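PDB 2QZG: conserved uncharacterized archaeal protein, which is of unknown function but folds as a small bundle of antiparallel helices and assembles with a second copy of itself. Local coordinates for residues K17-M22 with W83-E88; S21-I26 with N42-L47; D29-R34 with P75-T80; T60-L65 with S87-I92. All coordinates share one frame; numbering follows the deposited sequence.

Contact 1. Residues K17-M22 with W83-E88; sequences KNISSM and WGIVSE
Ile85 and Met22 bury the most surface where helices 12-27 and 76-90, the first and last of an antiparallel four-helix bundle, run side by side. The two segments keep 10.1 Å between their axes, and their N-to-C directions differ by 157°. Ile85 shares its branches between two residues of 17-22. Its CG1 lies 3.8 Å from Met22 CB, and its CD1 continues onto the Met22 carbonyl group, while its CG2 meets the CG2 of Ile19 at 3.9 Å. In both isoleucines CG1 lies beside the backbone N (chi1 -63° in Ile85), which leaves the CG2 methyl anti to it, and the two side chains cross at a slant. Met22, present as selenomethionine, and Glu88 reach in from opposite directions. The selenomethionine chain runs extended to SE (chi2 173°), which lies 3.5 Å from Glu88 OE2; beyond it the bend at chi3 sets only CE. CE is modelled too near the same carboxylate, so its exact placement is doubtful. Glu88 also slides past Ile19 in the opposite sense, its CB resting against Ile19 CD1 at 3.9 Å. Glu88 OE1 is buried here with no hydrogen-bonding partner in the model, a setting that might raise the tendency of the carboxylate to hold a proton. Trp83 of the second subunit packs on Glu88, so this part of the helix pair lies at the dimer interface, while Leu23, Ile26 and Leu65 of the same chain close around Ile85. Beside the buried carboxylate oxygen, Glu88 OE1, the nearest carbon of Ile19 is CG1, 3.4 Å away.

Contact 2. Residues S21-I26 with N42-L47; sequences SMLEEI and NAKNAL
Lys44 NZ donates to Glu24 OE1 at 2.7 Å, a salt bridge between helices 12-27 and 34-46. The ammonium comes from above the carboxylate, 39° out of its plane, and the two side chains cross at a slant. Glu24 sets out with CG anti to its own backbone N and folds at chi2 (51°), which turns OE1 across to the neighbouring helix. The other oxygen, Glu24 OE2, lies close to Glu28 OE2, so Lys44 is likely to ease a local excess of negative charge. Replacing Glu24 by an alanine would probably leave the Lys44 ammonium without its mate and its long chain free to swing. Next to the bridge, Leu23 does the apolar work. Its CD1 presses on the backbone of the other helix, 3.6 Å from Lys44 N, and lies 3.9 Å from Lys44 CB. The same methyl touches Leu47 CD1 at 4.2 Å, and both methyls of Leu23 face Ala43 CB, a small side chain, consistent with the close approach of the leucine to the helix backbone. The segment axes approach to 9.4 Å and run antiparallel, as in a helical hairpin of consecutive helices. Inward, Leu65 of helix 54-68 touches both Leu23 and Ala43, and Leu89 of helix 76-90 touches Leu47, so this pair closes against the other two helices of the bundle.

Contact 3. Residues D29-R34 with P75-T80; sequences DTTVPR and PIHTRT
Asp29 to Val32 form a type I beta turn in the link between helices 12-27 and 34-46, set against the start of helix 76-90, where Pro75 is the N-cap residue. The side chain of Asp29 adds an Asx turn: its OD1 accepts from Thr31 N at 3.0 Å. Thr31 OG1 donates to the same oxygen from the same face of the carboxylate, on the syn side where the amide uses the anti side. With OD1 held thus and CG anti to the backbone N (chi1 -176°), OD2 is presented to His77, whose NE2 donates to it at 2.9 Å. The bond is a His-carboxylate pair, moderately straight (157°), meeting OD2 on its syn side; OD2 lies in the ring plane, although the carboxylate is turned 44° from that ring. Putting an alanine in place of Asp29 would probably leave His77 NE2 without its acceptor and the turn without the oxygen that fastens Thr31. Apolar contacts accompany the polar ones. Pro33, the N-cap residue of helix 34-46, sets its CD 4.1 Å from Pro75 CD, so the starts of two helices meet through their prolines. Val32 CG2 meets Thr78 OG1 end to end at 3.4 Å. That hydroxyl also sits 3.3 Å above the plane of the His77 ring, offset toward its rim. A water completes the arrangement, accepting from Thr78 OG1 at 2.6 Å and donating to Asp29 OD2.

Contact 4. Residues T60-L65 with S87-I92; sequences TAIQYL and SELETI
Leu89 is the centre of this packing, its side chain laid against three residues on one side of helix 54-68. Ile62 comes closest: its CG1 lies 3.6 Å from Leu89 CB, and the two chains slide past each other in opposite directions. Further out, Leu89 CD1 meets Ala61 CB at 3.9 Å and Leu65 CD1 at 4.2 Å, so that one methyl touches residues on successive turns of the partner helix. Leu89 holds CG anti to its carbonyl carbon (chi1 -81°), and this carries the methyl across to Ala61. The tip of Ile62 continues onto Glu90, where its CD1 touches CG at 3.6 Å with the side chains crossing at about a right angle; the acidic residue thus lends its aliphatic stem to the edge of the apolar patch. Behind this first shell, the backbone around Thr91 is held. Glu88 O accepts from both Thr91 N and Thr91 OG1, the hydroxyl bond measuring 2.6 Å and lying in the carbonyl plane, on a lone pair. Thr91 OG1 in turn accepts from Trp83 NE1 of the second subunit, tying this segment to the dimer interface. Helices 54-68 and 76-90 are consecutive and antiparallel. Ala43 of helix 34-46 covers Ala61 and Leu65, Leu23 of helix 12-27 touches Leu65, and Leu47 bears on both Ala61 and Leu89.

Contacts 1, 2 and 4 are the buried packing of the bundle, with centres 8 to 10 Å apart, whereas contact 3 lies at one end, partly open. Contacts 1 and 2 share helix 12-27, and contacts 1, 3 and 4 all use helix 76-90. Ile19 of contact 1 packs on Leu47 of contact 2 and on Ile92 of contact 4, making one apolar core. Chemistry follows position: contact 4 is almost wholly aliphatic across the helices, contact 1 buries a carboxylate, contact 2 carries a salt bridge at its margin, and contact 3 adds hydrogen bonds and a water to its proline packing. The second subunit touches all but contact 2.

Contact 1. Residues K17-M22 with W83-E88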
loop_
_atom_site.group_PDB
_atom_site.type_symbol
_atom_site.label_atom_id
_atom_site.label_comp_id
_atom_site.label_asym_id
_atom_site.label_seq_id
_atom_site.Cartn_x
_atom_site.Cartn_y
_atom_site.Cartn_z
ATOM N N LYS C 17 -6.580 0.873 11.337
ATOM C CA LYS C 17 -5.895 -0.148 12.130
ATOM C C LYS C 17 -4.673 -0.685 11.391
ATOM O O LYS C 17 -3.578 -0.775 11.942
ATOM C CB LYS C 17 -6.872 -1.296 12.428
ATOM C CG LYS C 17 -6.414 -2.260 13.509
ATOM C CD LYS C 17 -6.948 -3.684 13.286
ATOM C CE LYS C 17 -8.264 -3.937 14.004
ATOM N NZ LYS C 17 -8.082 -4.624 15.326
ATOM N N ASN C 18 -4.871 -1.053 10.134
ATOM C CA ASN C 18 -3.804 -1.627 9.338
ATOM C C ASN C 18 -2.681 -0.639 9.038
ATOM O O ASN C 18 -1.512 -1.005 9.092
ATOM C CB ASN C 18 -4.378 -2.276 8.081
ATOM C CG ASN C 18 -4.789 -3.725 8.323
ATOM O OD1 ASN C 18 -3.930 -4.599 8.508
ATOM N ND2 ASN C 18 -6.097 -3.991 8.323
ATOM N N ILE C 19 -3.045 0.613 8.749
ATOM C CA ILE C 19 -2.076 1.700 8.589
ATOM C C ILE C 19 -1.283 1.972 9.886
ATOM O O ILE C 19 -0.057 2.079 9.841
ATOM C CB ILE C 19 -2.741 3.026 8.045
ATOM C CG1 ILE C 19 -3.170 2.871 6.582
ATOM C CG2 ILE C 19 -1.763 4.212 8.211
ATOM C CD1 ILE C 19 -4.206 3.902 6.082
ATOM N N SER C 20 -1.964 2.061 11.031
ATOM C CA SER C 20 -1.311 2.280 12.327
ATOM C C SER C 20 -0.300 1.172 12.660
ATOM O O SER C 20 0.803 1.435 13.157
ATOM C CB SER C 20 -2.351 2.354 13.466
ATOM O OG SER C 20 -3.404 3.255 13.118
ATOM N N SER C 21 -0.716 -0.068 12.412
ATOM C CA SER C 21 0.132 -1.231 12.568
ATOM C C SER C 21 1.389 -1.147 11.682
ATOM O O SER C 21 2.500 -1.440 12.133
ATOM C CB SER C 21 -0.682 -2.478 12.240
ATOM O OG SER C 21 0.123 -3.449 11.603
HETATM N N MSE C 22 1.218 -0.746 10.425
HETATM C CA MSE C 22 2.364 -0.606 9.529
HETATM C C MSE C 22 3.313 0.484 10.010
HETATM O O MSE C 22 4.530 0.310 9.982
HETATM C CB MSE C 22 1.917 -0.346 8.097
HETATM C CG MSE C 22 1.562 -1.579 7.342
HETATM SE SE MSE C 22 0.800 -1.033 5.616
HETATM C CE MSE C 22 -0.930 -0.538 6.262
ATOM N N TRP C 83 6.074 4.332 1.318
ATOM C CA TRP C 83 5.325 4.422 0.060
ATOM C C TRP C 83 3.982 3.668 0.165
ATOM O O TRP C 83 2.934 4.217 -0.160
ATOM C CB TRP C 83 6.166 3.952 -1.133
ATOM C CG TRP C 83 5.359 3.781 -2.418
ATOM C CD1 TRP C 83 4.580 4.724 -3.028
ATOM C CD2 TRP C 83 5.260 2.602 -3.220
ATOM N NE1 TRP C 83 4.005 4.202 -4.172
ATOM C CE2 TRP C 83 4.415 2.904 -4.312
ATOM C CE3 TRP C 83 5.820 1.322 -3.134
ATOM C CZ2 TRP C 83 4.103 1.966 -5.300
ATOM C CZ3 TRP C 83 5.520 0.394 -4.134
ATOM C CH2 TRP C 83 4.679 0.726 -5.199
ATOM N N GLY C 84 4.011 2.457 0.727
ATOM C CA GLY C 84 2.793 1.705 0.976
ATOM C C GLY C 84 1.807 2.343 1.948
ATOM O O GLY C 84 0.612 2.328 1.676
ATOM N N ILE C 85 2.298 2.869 3.079
ATOM C CA ILE C 85 1.486 3.590 4.053
ATOM C C ILE C 85 0.904 4.880 3.444
ATOM O O ILE C 85 -0.274 5.170 3.629
ATOM C CB ILE C 85 2.311 3.951 5.334
ATOM C CG1 ILE C 85 2.789 2.688 6.064
ATOM C CG2 ILE C 85 1.508 4.878 6.252
ATOM C CD1 ILE C 85 3.997 2.924 7.010
ATOM N N VAL C 86 1.717 5.656 2.723
ATOM C CA VAL C 86 1.210 6.895 2.088
ATOM C C VAL C 86 0.119 6.568 1.069
ATOM O O VAL C 86 -0.941 7.201 1.064
ATOM C CB VAL C 86 2.349 7.726 1.447
ATOM C CG1 VAL C 86 1.796 8.845 0.504
ATOM C CG2 VAL C 86 3.228 8.331 2.555
ATOM N N SER C 87 0.382 5.566 0.223
ATOM C CA SER C 87 -0.585 5.103 -0.782
ATOM C C SER C 87 -1.933 4.772 -0.148
ATOM O O SER C 87 -2.975 5.144 -0.654
ATOM C CB SER C 87 -0.043 3.864 -1.483
ATOM O OG SER C 87 1.158 4.202 -2.133
ATOM N N GLU C 88 -1.884 4.024 0.941
ATOM C CA GLU C 88 -3.086 3.656 1.675
ATOM C C GLU C 88 -3.759 4.850 2.342
ATOM O O GLU C 88 -4.982 4.976 2.257
ATOM C CB GLU C 88 -2.765 2.586 2.691
ATOM C CG GLU C 88 -2.357 1.251 2.075
ATOM C CD GLU C 88 -1.817 0.308 3.137
ATOM O OE1 GLU C 88 -1.980 0.635 4.315
ATOM O OE2 GLU C 88 -1.246 -0.753 2.813
#

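Contact 2. Residues S21-I26 with N42-L47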
loop_
_atom_site.group_PDB
_atom_site.type_symbol
_atom_site.label_atom_id
_atom_site.label_comp_id
_atom_site.label_asym_id
_atom_site.label_seq_id
_atom_site.Cartn_x
_atom_site.Cartn_y
_atom_site.Cartn_z
ATOM N N SER C 21 -0.716 -0.068 12.412
ATOM C CA SER C 21 0.132 -1.231 12.568
ATOM C C SER C 21 1.389 -1.147 11.682
ATOM O O SER C 21 2.500 -1.440 12.133
ATOM C CB SER C 21 -0.682 -2.478 12.240
ATOM O OG SER C 21 0.123 -3.449 11.603
HETATM N N MSE C 22 1.218 -0.746 10.425
HETATM C CA MSE C 22 2.364 -0.606 9.529
HETATM C C MSE C 22 3.313 0.484 10.010
HETATM O O MSE C 22 4.530 0.310 9.982
HETATM C CB MSE C 22 1.917 -0.346 8.097
HETATM C CG MSE C 22 1.562 -1.579 7.342
HETATM SE SE MSE C 22 0.800 -1.033 5.616
HETATM C CE MSE C 22 -0.930 -0.538 6.262
ATOM N N LEU C 23 2.746 1.598 10.470
ATOM C CA LEU C 23 3.530 2.670 11.081
ATOM C C LEU C 23 4.280 2.203 12.327
ATOM O O LEU C 23 5.445 2.548 12.527
ATOM C CB LEU C 23 2.636 3.877 11.390
ATOM C CG LEU C 23 2.268 4.759 10.188
ATOM C CD1 LEU C 23 1.132 5.717 10.547
ATOM C CD2 LEU C 23 3.481 5.521 9.701
ATOM N N GLU C 24 3.622 1.412 13.163
ATOM C CA GLU C 24 4.255 0.890 14.384
ATOM C C GLU C 24 5.456 -0.000 14.086
ATOM O O GLU C 24 6.403 -0.057 14.878
ATOM C CB GLU C 24 3.230 0.171 15.265
ATOM C CG GLU C 24 3.685 -0.128 16.713
ATOM C CD GLU C 24 4.245 1.089 17.462
ATOM O OE1 GLU C 24 3.672 2.204 17.343
ATOM O OE2 GLU C 24 5.268 0.933 18.168
ATOM N N GLU C 25 5.415 -0.673 12.940
ATOM C CA GLU C 25 6.506 -1.525 12.475
ATOM C C GLU C 25 7.804 -0.720 12.310
ATOM O O GLU C 25 8.859 -1.119 12.809
ATOM C CB GLU C 25 6.109 -2.232 11.171
ATOM C CG GLU C 25 6.997 -3.420 10.772
ATOM C CD GLU C 25 6.423 -4.221 9.597
ATOM O OE1 GLU C 25 5.421 -3.777 8.995
ATOM O OE2 GLU C 25 6.970 -5.299 9.277
ATOM N N ILE C 26 7.714 0.420 11.629
ATOM C CA ILE C 26 8.844 1.351 11.477
ATOM C C ILE C 26 9.290 1.945 12.821
ATOM O O ILE C 26 10.492 2.120 13.065
ATOM C CB ILE C 26 8.459 2.525 10.573
ATOM C CG1 ILE C 26 8.035 2.022 9.165
ATOM C CG2 ILE C 26 9.585 3.559 10.530
ATOM C CD1 ILE C 26 7.469 3.127 8.267
ATOM N N ASN C 42 4.798 10.165 14.949
ATOM C CA ASN C 42 4.073 11.410 14.739
ATOM C C ASN C 42 2.899 11.242 13.778
ATOM O O ASN C 42 1.785 11.736 14.023
ATOM C CB ASN C 42 5.043 12.479 14.251
ATOM C CG ASN C 42 6.052 12.878 15.322
ATOM O OD1 ASN C 42 5.866 12.582 16.504
ATOM N ND2 ASN C 42 7.120 13.547 14.912
ATOM N N ALA C 43 3.152 10.522 12.689
ATOM C CA ALA C 43 2.123 10.243 11.685
ATOM C C ALA C 43 1.015 9.378 12.284
ATOM O O ALA C 43 -0.187 9.635 12.083
ATOM C CB ALA C 43 2.749 9.546 10.494
ATOM N N LYS C 44 1.424 8.364 13.043
ATOM C CA LYS C 44 0.487 7.462 13.692
ATOM C C LYS C 44 -0.431 8.190 14.689
ATOM O O LYS C 44 -1.642 7.946 14.714
ATOM C CB LYS C 44 1.256 6.315 14.355
ATOM C CG LYS C 44 0.366 5.203 14.864
ATOM C CD LYS C 44 1.160 4.144 15.623
ATOM C CE LYS C 44 0.367 3.698 16.831
ATOM N NZ LYS C 44 1.025 2.668 17.691
ATOM N N ASN C 45 0.136 9.085 15.503
ATOM C CA ASN C 45 -0.674 9.859 16.435
ATOM C C ASN C 45 -1.554 10.902 15.748
ATOM O O ASN C 45 -2.615 11.222 16.248
ATOM C CB ASN C 45 0.203 10.519 17.508
ATOM C CG ASN C 45 0.865 9.506 18.415
ATOM O OD1 ASN C 45 0.244 8.540 18.838
ATOM N ND2 ASN C 45 2.130 9.727 18.721
ATOM N N ALA C 46 -1.091 11.438 14.622
ATOM C CA ALA C 46 -1.903 12.342 13.785
ATOM C C ALA C 46 -3.236 11.710 13.366
ATOM O O ALA C 46 -4.254 12.397 13.293
ATOM C CB ALA C 46 -1.109 12.789 12.549
ATOM N N LEU C 47 -3.222 10.401 13.112
ATOM C CA LEU C 47 -4.428 9.647 12.710
ATOM C C LEU C 47 -5.490 9.542 13.780
ATOM O O LEU C 47 -6.648 9.274 13.471
ATOM C CB LEU C 47 -4.074 8.228 12.270
ATOM C CG LEU C 47 -3.324 8.067 10.966
ATOM C CD1 LEU C 47 -2.993 6.601 10.744
ATOM C CD2 LEU C 47 -4.162 8.622 9.812
#

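Contact 3. Residues D29-R34 with P75-T80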
loop_
_atom_site.group_PDB
_atom_site.type_symbol
_atom_site.label_atom_id
_atom_site.label_comp_id
_atom_site.label_asym_id
_atom_site.label_seq_id
_atom_site.Cartn_x
_atom_site.Cartn_y
_atom_site.Cartn_z
ATOM N N ASP C 29 11.415 -0.386 14.652
ATOM C CA ASP C 29 12.493 -0.889 13.803
ATOM C C ASP C 29 13.815 -0.198 14.141
ATOM O O ASP C 29 14.008 0.975 13.846
ATOM C CB ASP C 29 12.115 -0.705 12.320
ATOM C CG ASP C 29 13.132 -1.290 11.363
ATOM O OD1 ASP C 29 14.289 -1.606 11.753
ATOM O OD2 ASP C 29 12.770 -1.419 10.180
ATOM N N THR C 30 14.723 -0.945 14.758
ATOM C CA THR C 30 15.984 -0.396 15.282
ATOM C C THR C 30 17.024 -0.029 14.207
ATOM O O THR C 30 18.008 0.663 14.501
ATOM C CB THR C 30 16.638 -1.369 16.283
ATOM O OG1 THR C 30 16.938 -2.600 15.617
ATOM C CG2 THR C 30 15.718 -1.637 17.493
ATOM N N THR C 31 16.818 -0.498 12.977
ATOM C CA THR C 31 17.728 -0.191 11.867
ATOM C C THR C 31 17.429 1.173 11.245
ATOM O O THR C 31 18.057 1.569 10.258
ATOM C CB THR C 31 17.650 -1.250 10.747
ATOM O OG1 THR C 31 16.312 -1.309 10.238
ATOM C CG2 THR C 31 18.078 -2.627 11.248
ATOM N N VAL C 32 16.460 1.884 11.813
ATOM C CA VAL C 32 16.008 3.150 11.246
ATOM C C VAL C 32 16.483 4.313 12.121
ATOM O O VAL C 32 16.421 4.220 13.353
ATOM C CB VAL C 32 14.449 3.162 11.031
ATOM C CG1 VAL C 32 14.002 4.412 10.292
ATOM C CG2 VAL C 32 14.032 1.952 10.222
ATOM N N PRO C 33 17.022 5.386 11.495
ATOM C CA PRO C 33 17.347 6.592 12.261
ATOM C C PRO C 33 16.200 7.015 13.191
ATOM O O PRO C 33 15.017 6.944 12.823
ATOM C CB PRO C 33 17.577 7.638 11.174
ATOM C CG PRO C 33 18.106 6.853 10.019
ATOM C CD PRO C 33 17.393 5.522 10.072
ATOM N N ARG C 34 16.557 7.445 14.387
ATOM C CA ARG C 34 15.573 7.807 15.384
ATOM C C ARG C 34 14.626 8.904 14.901
ATOM O O ARG C 34 13.459 8.889 15.254
ATOM C CB ARG C 34 16.254 8.160 16.723
ATOM C CG ARG C 34 16.921 6.948 17.340
ATOM C CD ARG C 34 17.345 7.150 18.745
ATOM N NE ARG C 34 16.281 6.840 19.689
ATOM C CZ ARG C 34 16.166 5.688 20.339
ATOM N NH1 ARG C 34 17.054 4.712 20.159
ATOM N NH2 ARG C 34 15.148 5.519 21.163
ATOM N N PRO C 75 16.652 4.245 4.992
ATOM C CA PRO C 75 16.933 2.916 4.458
ATOM C C PRO C 75 15.956 2.552 3.360
ATOM O O PRO C 75 14.802 2.976 3.404
ATOM C CB PRO C 75 16.724 1.992 5.661
ATOM C CG PRO C 75 16.705 2.903 6.891
ATOM C CD PRO C 75 16.158 4.190 6.385
ATOM N N ILE C 76 16.426 1.774 2.387
ATOM C CA ILE C 76 15.601 1.342 1.252
ATOM C C ILE C 76 14.294 0.683 1.715
ATOM O O ILE C 76 13.209 1.080 1.261
ATOM C CB ILE C 76 16.391 0.428 0.258
ATOM C CG1 ILE C 76 17.550 1.216 -0.357
ATOM C CG2 ILE C 76 15.451 -0.129 -0.823
ATOM C CD1 ILE C 76 18.412 0.460 -1.400
ATOM N N HIS C 77 14.400 -0.276 2.646
ATOM C CA HIS C 77 13.243 -1.026 3.129
ATOM C C HIS C 77 12.186 -0.116 3.745
ATOM O O HIS C 77 10.991 -0.273 3.500
ATOM C CB HIS C 77 13.657 -2.171 4.080
ATOM C CG HIS C 77 14.007 -1.740 5.475
ATOM N ND1 HIS C 77 15.208 -1.146 5.793
ATOM C CD2 HIS C 77 13.327 -1.855 6.647
ATOM C CE1 HIS C 77 15.246 -0.893 7.092
ATOM N NE2 HIS C 77 14.124 -1.323 7.635
ATOM N N THR C 78 12.634 0.849 4.535
ATOM C CA THR C 78 11.736 1.819 5.111
ATOM C C THR C 78 11.053 2.667 4.037
ATOM O O THR C 78 9.862 2.926 4.122
ATOM C CB THR C 78 12.477 2.698 6.106
ATOM O OG1 THR C 78 13.277 1.857 6.943
ATOM C CG2 THR C 78 11.482 3.472 6.985
ATOM N N ARG C 79 11.807 3.095 3.027
ATOM C CA ARG C 79 11.247 3.928 1.978
ATOM C C ARG C 79 10.038 3.232 1.324
ATOM O O ARG C 79 9.015 3.876 1.058
ATOM C CB ARG C 79 12.324 4.271 0.954
ATOM C CG ARG C 79 11.906 5.326 -0.048
ATOM C CD ARG C 79 13.038 5.650 -1.018
ATOM N NE ARG C 79 14.195 6.244 -0.346
ATOM C CZ ARG C 79 14.232 7.488 0.134
ATOM N NH1 ARG C 79 13.164 8.280 0.023
ATOM N NH2 ARG C 79 15.336 7.942 0.724
ATOM N N THR C 80 10.169 1.922 1.091
ATOM C CA THR C 80 9.104 1.078 0.523
ATOM C C THR C 80 7.906 0.960 1.450
ATOM O O THR C 80 6.752 1.038 0.999
ATOM C CB THR C 80 9.633 -0.339 0.110
ATOM O OG1 THR C 80 10.459 -0.209 -1.049
ATOM C CG2 THR C 80 8.474 -1.304 -0.257
HETATM O O HOH W 1 11.558 0.769 8.620
#

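Contact 4. Residues T60-L65 with S87-I92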
loop_
_atom_site.group_PDB
_atom_site.type_symbol
_atom_site.label_atom_id
_atom_site.label_comp_id
_atom_site.label_asym_id
_atom_site.label_seq_id
_atom_site.Cartn_x
_atom_site.Cartn_y
_atom_site.Cartn_z
ATOM N N THR C 60 -2.311 15.136 7.396
ATOM C CA THR C 60 -1.325 15.473 8.424
ATOM C C THR C 60 -0.322 14.320 8.577
ATOM O O THR C 60 0.886 14.558 8.669
ATOM C CB THR C 60 -2.007 15.751 9.760
ATOM O OG1 THR C 60 -3.015 16.755 9.558
ATOM C CG2 THR C 60 -0.994 16.227 10.834
ATOM N N ALA C 61 -0.834 13.089 8.606
ATOM C CA ALA C 61 0.018 11.906 8.687
ATOM C C ALA C 61 0.890 11.774 7.434
ATOM O O ALA C 61 2.085 11.476 7.532
ATOM C CB ALA C 61 -0.822 10.687 8.878
ATOM N N ILE C 62 0.295 12.016 6.263
ATOM C CA ILE C 62 1.042 11.985 5.012
ATOM C C ILE C 62 2.143 13.021 5.063
ATOM O O ILE C 62 3.262 12.741 4.643
ATOM C CB ILE C 62 0.145 12.225 3.773
ATOM C CG1 ILE C 62 -0.754 11.011 3.525
ATOM C CG2 ILE C 62 0.988 12.542 2.550
ATOM C CD1 ILE C 62 -1.896 11.282 2.522
ATOM N N GLN C 63 1.812 14.205 5.581
ATOM C CA GLN C 63 2.747 15.325 5.644
ATOM C C GLN C 63 3.984 14.980 6.458
ATOM O O GLN C 63 5.095 15.239 6.014
ATOM C CB GLN C 63 2.075 16.571 6.222
ATOM C CG GLN C 63 2.858 17.845 6.019
ATOM C CD GLN C 63 2.458 18.581 4.755
ATOM O OE1 GLN C 63 1.391 19.213 4.702
ATOM N NE2 GLN C 63 3.320 18.538 3.736
ATOM N N TYR C 64 3.790 14.401 7.642
ATOM C CA TYR C 64 4.914 13.911 8.461
ATOM C C TYR C 64 5.843 12.994 7.672
ATOM O O TYR C 64 7.054 13.114 7.747
ATOM C CB TYR C 64 4.423 13.167 9.711
ATOM C CG TYR C 64 4.059 14.069 10.867
ATOM C CD1 TYR C 64 5.036 14.828 11.526
ATOM C CD2 TYR C 64 2.738 14.171 11.307
ATOM C CE1 TYR C 64 4.698 15.671 12.606
ATOM C CE2 TYR C 64 2.391 15.014 12.381
ATOM C CZ TYR C 64 3.375 15.756 13.021
ATOM O OH TYR C 64 3.031 16.584 14.078
ATOM N N LEU C 65 5.251 12.085 6.909
ATOM C CA LEU C 65 6.005 11.088 6.156
ATOM C C LEU C 65 6.669 11.683 4.927
ATOM O O LEU C 65 7.815 11.339 4.616
ATOM C CB LEU C 65 5.093 9.910 5.778
ATOM C CG LEU C 65 4.624 9.093 6.990
ATOM C CD1 LEU C 65 3.565 8.080 6.566
ATOM C CD2 LEU C 65 5.802 8.409 7.721
ATOM N N SER C 87 0.382 5.566 0.223
ATOM C CA SER C 87 -0.585 5.103 -0.782
ATOM C C SER C 87 -1.933 4.772 -0.148
ATOM O O SER C 87 -2.975 5.144 -0.654
ATOM C CB SER C 87 -0.043 3.864 -1.483
ATOM O OG SER C 87 1.158 4.202 -2.133
ATOM N N GLU C 88 -1.884 4.024 0.941
ATOM C CA GLU C 88 -3.086 3.656 1.675
ATOM C C GLU C 88 -3.759 4.850 2.342
ATOM O O GLU C 88 -4.982 4.976 2.257
ATOM C CB GLU C 88 -2.765 2.586 2.691
ATOM C CG GLU C 88 -2.357 1.251 2.075
ATOM C CD GLU C 88 -1.817 0.308 3.137
ATOM O OE1 GLU C 88 -1.980 0.635 4.315
ATOM O OE2 GLU C 88 -1.246 -0.753 2.813
ATOM N N LEU C 89 -2.972 5.734 2.964
ATOM C CA LEU C 89 -3.509 6.987 3.549
ATOM C C LEU C 89 -4.265 7.826 2.532
ATOM O O LEU C 89 -5.271 8.455 2.859
ATOM C CB LEU C 89 -2.396 7.827 4.198
ATOM C CG LEU C 89 -1.987 7.387 5.603
ATOM C CD1 LEU C 89 -0.617 7.958 6.033
ATOM C CD2 LEU C 89 -3.065 7.779 6.626
ATOM N N GLU C 90 -3.788 7.810 1.296
ATOM C CA GLU C 90 -4.391 8.582 0.214
ATOM C C GLU C 90 -5.784 8.093 -0.203
ATOM O O GLU C 90 -6.547 8.871 -0.746
ATOM C CB GLU C 90 -3.417 8.706 -0.968
ATOM C CG GLU C 90 -2.209 9.553 -0.564
ATOM C CD GLU C 90 -1.209 9.816 -1.661
ATOM O OE1 GLU C 90 -0.863 8.887 -2.429
ATOM O OE2 GLU C 90 -0.754 10.978 -1.735
ATOM N N THR C 91 -6.103 6.826 0.080
ATOM C CA THR C 91 -7.417 6.217 -0.177
ATOM C C THR C 91 -8.440 6.496 0.936
ATOM O O THR C 91 -9.617 6.165 0.807
ATOM C CB THR C 91 -7.323 4.671 -0.295
ATOM O OG1 THR C 91 -7.075 4.101 1.000
ATOM C CG2 THR C 91 -6.225 4.251 -1.264
ATOM N N ILE C 92 -7.985 7.083 2.034
ATOM C CA ILE C 92 -8.854 7.393 3.167
ATOM C C ILE C 92 -9.741 8.599 2.809
ATOM O O ILE C 92 -9.306 9.750 2.886
ATOM C CB ILE C 92 -8.008 7.650 4.459
ATOM C CG1 ILE C 92 -7.104 6.444 4.781
ATOM C CG2 ILE C 92 -8.894 8.023 5.651
ATOM C CD1 ILE C 92 -7.801 5.083 4.876
#